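Transcriptional regulator, SorC family (Enterococcus faecalis, PDB 2O0M) probably acts as a DNA-binding transcriptional regulator whose sugar-binding domain is thought to respond to a carbohydrate effector. Local coordinates at residues M262-Y275 with V284-L297. Sequence-based numbering, arbitrary orientation.
Sequences MLKQKNAVAESFGY and VYKIPRIGLQLKNL
Leu294 CB lies over one face of the Tyr275 ring, 3.9 Å from the ring centroid, in a CH-pi contact. Water 2 sits above the centre of the opposite face. The Lys286 chain runs beside the ring, pointing the same way, and meets it obliquely, with CB 3.6 Å from Tyr275 CD1. Tyr275 OH accepts a nearly straight hydrogen bond from Leu294 N (3.1 Å, 166° at the hydrogen).

Phe273 has Leu292 CD2 over one face, offset toward the rim. Leu297 CD1 approaches obliquely and lies 3.4 Å from Phe273 CE2. His241 and Tyr319 also touch this ring.

Gly274 O takes a hydrogen bond from Ile287 N (3.0 Å) and another from water 2, which also donates to Ile287 O. Glu271 OE2 accepts from Gly274 N on its anti side and also forms a salt bridge with Arg253.

Met262, a selenomethionine, touches Tyr285 CE1 with CE at 3.8 Å. Its SE stands 5.3 Å from the Tyr285 ring centroid, 44° off the normal, an oblique Met-aromatic contact. With CG anti to the backbone N (chi1 -171°), Tyr285 crosses Met262 and Leu263 at about a right angle. Leu263 CD2 packs on Tyr285 CB. The Tyr285 hydroxyl hydrogen-bonds Glu259. Water 1 links Lys266 NZ to Val284 O.

A Schellman motif ends helix 257-265. Beyond it, a type I' turn at Ser272-Tyr275 joins two hairpin strands, and Tyr275 pairs antiparallel with Lys286 in the next strand. This small antiparallel meander extends from strand 238-245 of the mainly parallel Rossmann-like sheet of the putative sugar-binding domain.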
loop_
_atom_site.group_PDB
_atom_site.type_symbol
_atom_site.label_atom_id
_atom_site.label_comp_id
_atom_site.label_asym_id
_atom_site.label_seq_id
_atom_site.Cartn_x
_atom_site.Cartn_y
_atom_site.Cartn_z
HETATM N N MSE A 262 4.277 12.144 -19.921
HETATM C CA MSE A 262 3.335 11.101 -20.359
HETATM C C MSE A 262 2.182 10.967 -19.333
HETATM O O MSE A 262 1.010 10.900 -19.702
HETATM C CB MSE A 262 4.089 9.768 -20.607
HETATM C CG MSE A 262 3.350 8.682 -21.429
HETATM SE SE MSE A 262 4.451 7.109 -22.121
HETATM C CE MSE A 262 5.943 7.146 -20.902
ATOM N N LEU A 263 2.501 10.967 -18.044
ATOM C CA LEU A 263 1.463 10.824 -17.014
ATOM C C LEU A 263 0.480 11.992 -16.988
ATOM O O LEU A 263 -0.719 11.801 -16.785
ATOM C CB LEU A 263 2.100 10.650 -15.632
ATOM C CG LEU A 263 2.725 9.276 -15.379
ATOM C CD1 LEU A 263 3.513 9.308 -14.097
ATOM C CD2 LEU A 263 1.683 8.161 -15.339
ATOM N N LYS A 264 0.993 13.199 -17.195
ATOM C CA LYS A 264 0.156 14.388 -17.300
ATOM C C LYS A 264 -0.830 14.295 -18.453
ATOM O O LYS A 264 -2.022 14.590 -18.301
ATOM C CB LYS A 264 1.028 15.609 -17.537
ATOM C CG LYS A 264 1.516 16.255 -16.293
ATOM C CD LYS A 264 2.652 17.178 -16.638
ATOM C CE LYS A 264 3.932 16.592 -16.195
ATOM N NZ LYS A 264 4.016 16.700 -14.740
ATOM N N GLN A 265 -0.331 13.902 -19.616
ATOM C CA GLN A 265 -1.185 13.890 -20.795
ATOM C C GLN A 265 -2.153 12.712 -20.814
ATOM O O GLN A 265 -3.194 12.799 -21.460
ATOM C CB GLN A 265 -0.380 14.010 -22.092
ATOM C CG GLN A 265 0.573 12.891 -22.410
ATOM C CD GLN A 265 1.750 13.355 -23.273
ATOM O OE1 GLN A 265 1.808 14.507 -23.729
ATOM N NE2 GLN A 265 2.690 12.457 -23.502
ATOM N N LYS A 266 -1.839 11.636 -20.086
ATOM C CA LYS A 266 -2.794 10.525 -19.913
ATOM C C LYS A 266 -3.720 10.742 -18.704
ATOM O O LYS A 266 -4.501 9.860 -18.349
ATOM C CB LYS A 266 -2.082 9.168 -19.829
ATOM C CG LYS A 266 -1.154 8.881 -21.009
ATOM C CD LYS A 266 -1.159 7.426 -21.424
ATOM C CE LYS A 266 0.125 7.039 -22.160
ATOM N NZ LYS A 266 -0.115 5.984 -23.189
ATOM N N ASN A 267 -3.643 11.927 -18.103
ATOM C CA ASN A 267 -4.534 12.348 -17.022
ATOM C C ASN A 267 -4.555 11.357 -15.863
ATOM O O ASN A 267 -5.611 10.976 -15.361
ATOM C CB ASN A 267 -5.942 12.601 -17.561
ATOM C CG ASN A 267 -5.969 13.707 -18.596
ATOM O OD1 ASN A 267 -6.429 13.507 -19.718
ATOM N ND2 ASN A 267 -5.462 14.876 -18.226
ATOM N N ALA A 268 -3.360 10.938 -15.463
ATOM C CA ALA A 268 -3.195 10.042 -14.321
ATOM C C ALA A 268 -3.666 10.725 -13.047
ATOM O O ALA A 268 -3.330 11.882 -12.787
ATOM C CB ALA A 268 -1.740 9.611 -14.189
ATOM N N VAL A 269 -4.445 9.994 -12.254
ATOM C CA VAL A 269 -5.061 10.526 -11.040
ATOM C C VAL A 269 -4.543 9.806 -9.792
ATOM O O VAL A 269 -4.229 10.444 -8.787
ATOM C CB VAL A 269 -6.608 10.412 -11.119
ATOM C CG1 VAL A 269 -7.277 10.787 -9.812
ATOM C CG2 VAL A 269 -7.145 11.310 -12.235
ATOM N N ALA A 270 -4.492 8.477 -9.853
ATOM C CA ALA A 270 -4.077 7.658 -8.717
ATOM C C ALA A 270 -2.876 6.788 -9.055
ATOM O O ALA A 270 -2.632 6.457 -10.208
ATOM C CB ALA A 270 -5.229 6.772 -8.265
ATOM N N GLU A 271 -2.122 6.443 -8.021
ATOM C CA GLU A 271 -1.057 5.456 -8.107
ATOM C C GLU A 271 -1.270 4.389 -7.030
ATOM O O GLU A 271 -1.752 4.667 -5.918
ATOM C CB GLU A 271 0.309 6.135 -7.909
ATOM C CG GLU A 271 1.523 5.210 -8.058
ATOM C CD GLU A 271 1.836 4.392 -6.832
ATOM O OE1 GLU A 271 1.317 4.704 -5.738
ATOM O OE2 GLU A 271 2.612 3.418 -6.956
ATOM N N SER A 272 -0.904 3.160 -7.367
ATOM C CA SER A 272 -0.764 2.119 -6.356
ATOM C C SER A 272 0.077 0.976 -6.922
ATOM O O SER A 272 -0.127 0.560 -8.070
ATOM C CB SER A 272 -2.131 1.612 -5.906
ATOM O OG SER A 272 -2.020 0.876 -4.721
ATOM N N PHE A 273 1.035 0.500 -6.132
ATOM C CA PHE A 273 1.916 -0.628 -6.520
ATOM C C PHE A 273 2.737 -0.370 -7.790
ATOM O O PHE A 273 3.210 -1.318 -8.432
ATOM C CB PHE A 273 1.131 -1.927 -6.704
ATOM C CG PHE A 273 0.210 -2.267 -5.584
ATOM C CD1 PHE A 273 0.691 -2.792 -4.403
ATOM C CD2 PHE A 273 -1.155 -2.120 -5.736
ATOM C CE1 PHE A 273 -0.195 -3.125 -3.368
ATOM C CE2 PHE A 273 -2.025 -2.448 -4.707
ATOM C CZ PHE A 273 -1.543 -2.941 -3.543
ATOM N N GLY A 274 2.923 0.894 -8.158
ATOM C CA GLY A 274 3.646 1.224 -9.382
ATOM C C GLY A 274 2.795 1.179 -10.633
ATOM O O GLY A 274 3.337 1.122 -11.761
ATOM N N TYR A 275 1.476 1.177 -10.439
ATOM C CA TYR A 275 0.507 1.368 -11.521
ATOM C C TYR A 275 -0.137 2.728 -11.374
ATOM O O TYR A 275 -0.399 3.170 -10.252
ATOM C CB TYR A 275 -0.592 0.303 -11.486
ATOM C CG TYR A 275 -0.072 -1.121 -11.580
ATOM C CD1 TYR A 275 -0.010 -1.791 -12.793
ATOM C CD2 TYR A 275 0.373 -1.788 -10.446
ATOM C CE1 TYR A 275 0.472 -3.088 -12.872
ATOM C CE2 TYR A 275 0.860 -3.077 -10.509
ATOM C CZ TYR A 275 0.902 -3.736 -11.717
ATOM O OH TYR A 275 1.385 -5.029 -11.755
ATOM N N VAL A 284 -3.171 3.623 -16.962
ATOM C CA VAL A 284 -2.592 4.419 -18.065
ATOM C C VAL A 284 -1.076 4.225 -18.202
ATOM O O VAL A 284 -0.493 4.526 -19.255
ATOM C CB VAL A 284 -2.910 5.925 -17.907
ATOM C CG1 VAL A 284 -4.414 6.159 -17.928
ATOM C CG2 VAL A 284 -2.305 6.498 -16.635
ATOM N N TYR A 285 -0.444 3.718 -17.141
ATOM C CA TYR A 285 0.993 3.422 -17.148
ATOM C C TYR A 285 1.379 2.515 -15.979
ATOM O O TYR A 285 0.728 2.527 -14.932
ATOM C CB TYR A 285 1.794 4.720 -17.065
ATOM C CG TYR A 285 3.284 4.569 -17.281
ATOM C CD1 TYR A 285 3.793 4.198 -18.526
ATOM C CD2 TYR A 285 4.189 4.833 -16.259
ATOM C CE1 TYR A 285 5.151 4.069 -18.737
ATOM C CE2 TYR A 285 5.559 4.706 -16.460
ATOM C CZ TYR A 285 6.034 4.324 -17.707
ATOM O OH TYR A 285 7.384 4.200 -17.941
ATOM N N LYS A 286 2.435 1.729 -16.177
ATOM C CA LYS A 286 3.045 0.958 -15.092
ATOM C C LYS A 286 4.568 0.959 -15.211
ATOM O O LYS A 286 5.129 0.928 -16.313
ATOM C CB LYS A 286 2.502 -0.471 -15.056
ATOM C CG LYS A 286 2.864 -1.312 -16.266
ATOM C CD LYS A 286 2.069 -2.605 -16.293
ATOM C CE LYS A 286 2.447 -3.455 -17.504
ATOM N NZ LYS A 286 1.837 -4.816 -17.407
ATOM N N ILE A 287 5.238 1.022 -14.069
ATOM C CA ILE A 287 6.701 0.972 -14.041
ATOM C C ILE A 287 7.144 -0.487 -14.153
ATOM O O ILE A 287 6.332 -1.400 -13.947
ATOM C CB ILE A 287 7.287 1.631 -12.768
ATOM C CG1 ILE A 287 6.839 0.887 -11.497
ATOM C CG2 ILE A 287 6.888 3.114 -12.709
ATOM C CD1 ILE A 287 7.539 1.342 -10.257
ATOM N N PRO A 288 8.424 -0.725 -14.498
ATOM C CA PRO A 288 8.869 -2.120 -14.555
ATOM C C PRO A 288 8.660 -2.853 -13.225
ATOM O O PRO A 288 8.933 -2.306 -12.158
ATOM C CB PRO A 288 10.352 -1.995 -14.925
ATOM C CG PRO A 288 10.434 -0.696 -15.661
ATOM C CD PRO A 288 9.504 0.201 -14.883
ATOM N N ARG A 289 8.145 -4.076 -13.303
ATOM C CA ARG A 289 7.673 -4.784 -12.115
ATOM C C ARG A 289 8.784 -5.583 -11.462
ATOM O O ARG A 289 9.479 -6.363 -12.123
ATOM C CB ARG A 289 6.525 -5.733 -12.452
ATOM C CG ARG A 289 6.111 -6.618 -11.286
ATOM C CD ARG A 289 4.876 -7.427 -11.617
ATOM N NE ARG A 289 5.146 -8.438 -12.651
ATOM C CZ ARG A 289 5.581 -9.674 -12.408
ATOM N NH1 ARG A 289 5.811 -10.090 -11.167
ATOM N NH2 ARG A 289 5.782 -10.517 -13.419
ATOM N N ILE A 290 8.936 -5.382 -10.158
ATOM C CA ILE A 290 9.778 -6.218 -9.326
ATOM C C ILE A 290 8.942 -6.557 -8.106
ATOM O O ILE A 290 8.867 -5.761 -7.185
ATOM C CB ILE A 290 11.060 -5.505 -8.885
ATOM C CG1 ILE A 290 11.772 -4.881 -10.090
ATOM C CG2 ILE A 290 11.964 -6.485 -8.128
ATOM C CD1 ILE A 290 12.951 -4.009 -9.735
ATOM N N GLY A 291 8.286 -7.711 -8.127
ATOM C CA GLY A 291 7.395 -8.112 -7.030
ATOM C C GLY A 291 5.950 -8.294 -7.487
ATOM O O GLY A 291 5.684 -8.793 -8.576
ATOM N N LEU A 292 5.012 -7.861 -6.657
ATOM C CA LEU A 292 3.599 -8.191 -6.834
ATOM C C LEU A 292 3.006 -7.758 -8.168
ATOM O O LEU A 292 3.221 -6.637 -8.609
ATOM C CB LEU A 292 2.782 -7.535 -5.711
ATOM C CG LEU A 292 1.266 -7.629 -5.886
ATOM C CD1 LEU A 292 0.730 -8.921 -5.269
ATOM C CD2 LEU A 292 0.565 -6.417 -5.307
ATOM N N GLN A 293 2.232 -8.648 -8.789
ATOM C CA GLN A 293 1.386 -8.284 -9.927
ATOM C C GLN A 293 -0.002 -7.829 -9.479
ATOM O O GLN A 293 -0.625 -8.471 -8.641
ATOM C CB GLN A 293 1.195 -9.477 -10.849
ATOM C CG GLN A 293 2.454 -10.028 -11.426
ATOM C CD GLN A 293 2.185 -11.172 -12.396
ATOM O OE1 GLN A 293 1.442 -11.011 -13.366
ATOM N NE2 GLN A 293 2.787 -12.326 -12.138
ATOM N N LEU A 294 -0.501 -6.747 -10.065
ATOM C CA LEU A 294 -1.833 -6.245 -9.742
ATOM C C LEU A 294 -2.883 -7.354 -9.863
ATOM O O LEU A 294 -3.734 -7.509 -8.983
ATOM C CB LEU A 294 -2.196 -5.079 -10.667
ATOM C CG LEU A 294 -3.462 -4.270 -10.379
ATOM C CD1 LEU A 294 -3.364 -3.580 -9.042
ATOM C CD2 LEU A 294 -3.673 -3.251 -11.479
ATOM N N LYS A 295 -2.804 -8.133 -10.941
ATOM C CA LYS A 295 -3.790 -9.196 -11.192
ATOM C C LYS A 295 -3.865 -10.213 -10.049
ATOM O O LYS A 295 -4.910 -10.831 -9.818
ATOM C CB LYS A 295 -3.509 -9.925 -12.519
ATOM C CG LYS A 295 -2.447 -11.012 -12.452
ATOM C CD LYS A 295 -2.352 -11.775 -13.768
ATOM C CE LYS A 295 -1.330 -12.893 -13.701
ATOM N NZ LYS A 295 -0.908 -13.290 -15.079
ATOM N N ASN A 296 -2.759 -10.403 -9.345
ATOM C CA ASN A 296 -2.701 -11.416 -8.296
ATOM C C ASN A 296 -3.250 -10.934 -6.959
ATOM O O ASN A 296 -3.441 -11.739 -6.052
ATOM C CB ASN A 296 -1.280 -11.936 -8.130
ATOM C CG ASN A 296 -0.809 -12.762 -9.329
ATOM O OD1 ASN A 296 -1.607 -13.369 -10.051
ATOM N ND2 ASN A 296 0.495 -12.787 -9.536
ATOM N N LEU A 297 -3.511 -9.634 -6.830
ATOM C CA LEU A 297 -4.150 -9.134 -5.605
ATOM C C LEU A 297 -5.485 -9.808 -5.358
ATOM O O LEU A 297 -5.847 -10.036 -4.209
ATOM C CB LEU A 297 -4.395 -7.629 -5.667
ATOM C CG LEU A 297 -3.254 -6.679 -5.380
ATOM C CD1 LEU A 297 -3.825 -5.271 -5.371
ATOM C CD2 LEU A 297 -2.599 -6.999 -4.039
HETATM O O HOH W 1 -0.253 3.682 -21.738
HETATM O O HOH W 2 4.312 -1.623 -12.155
#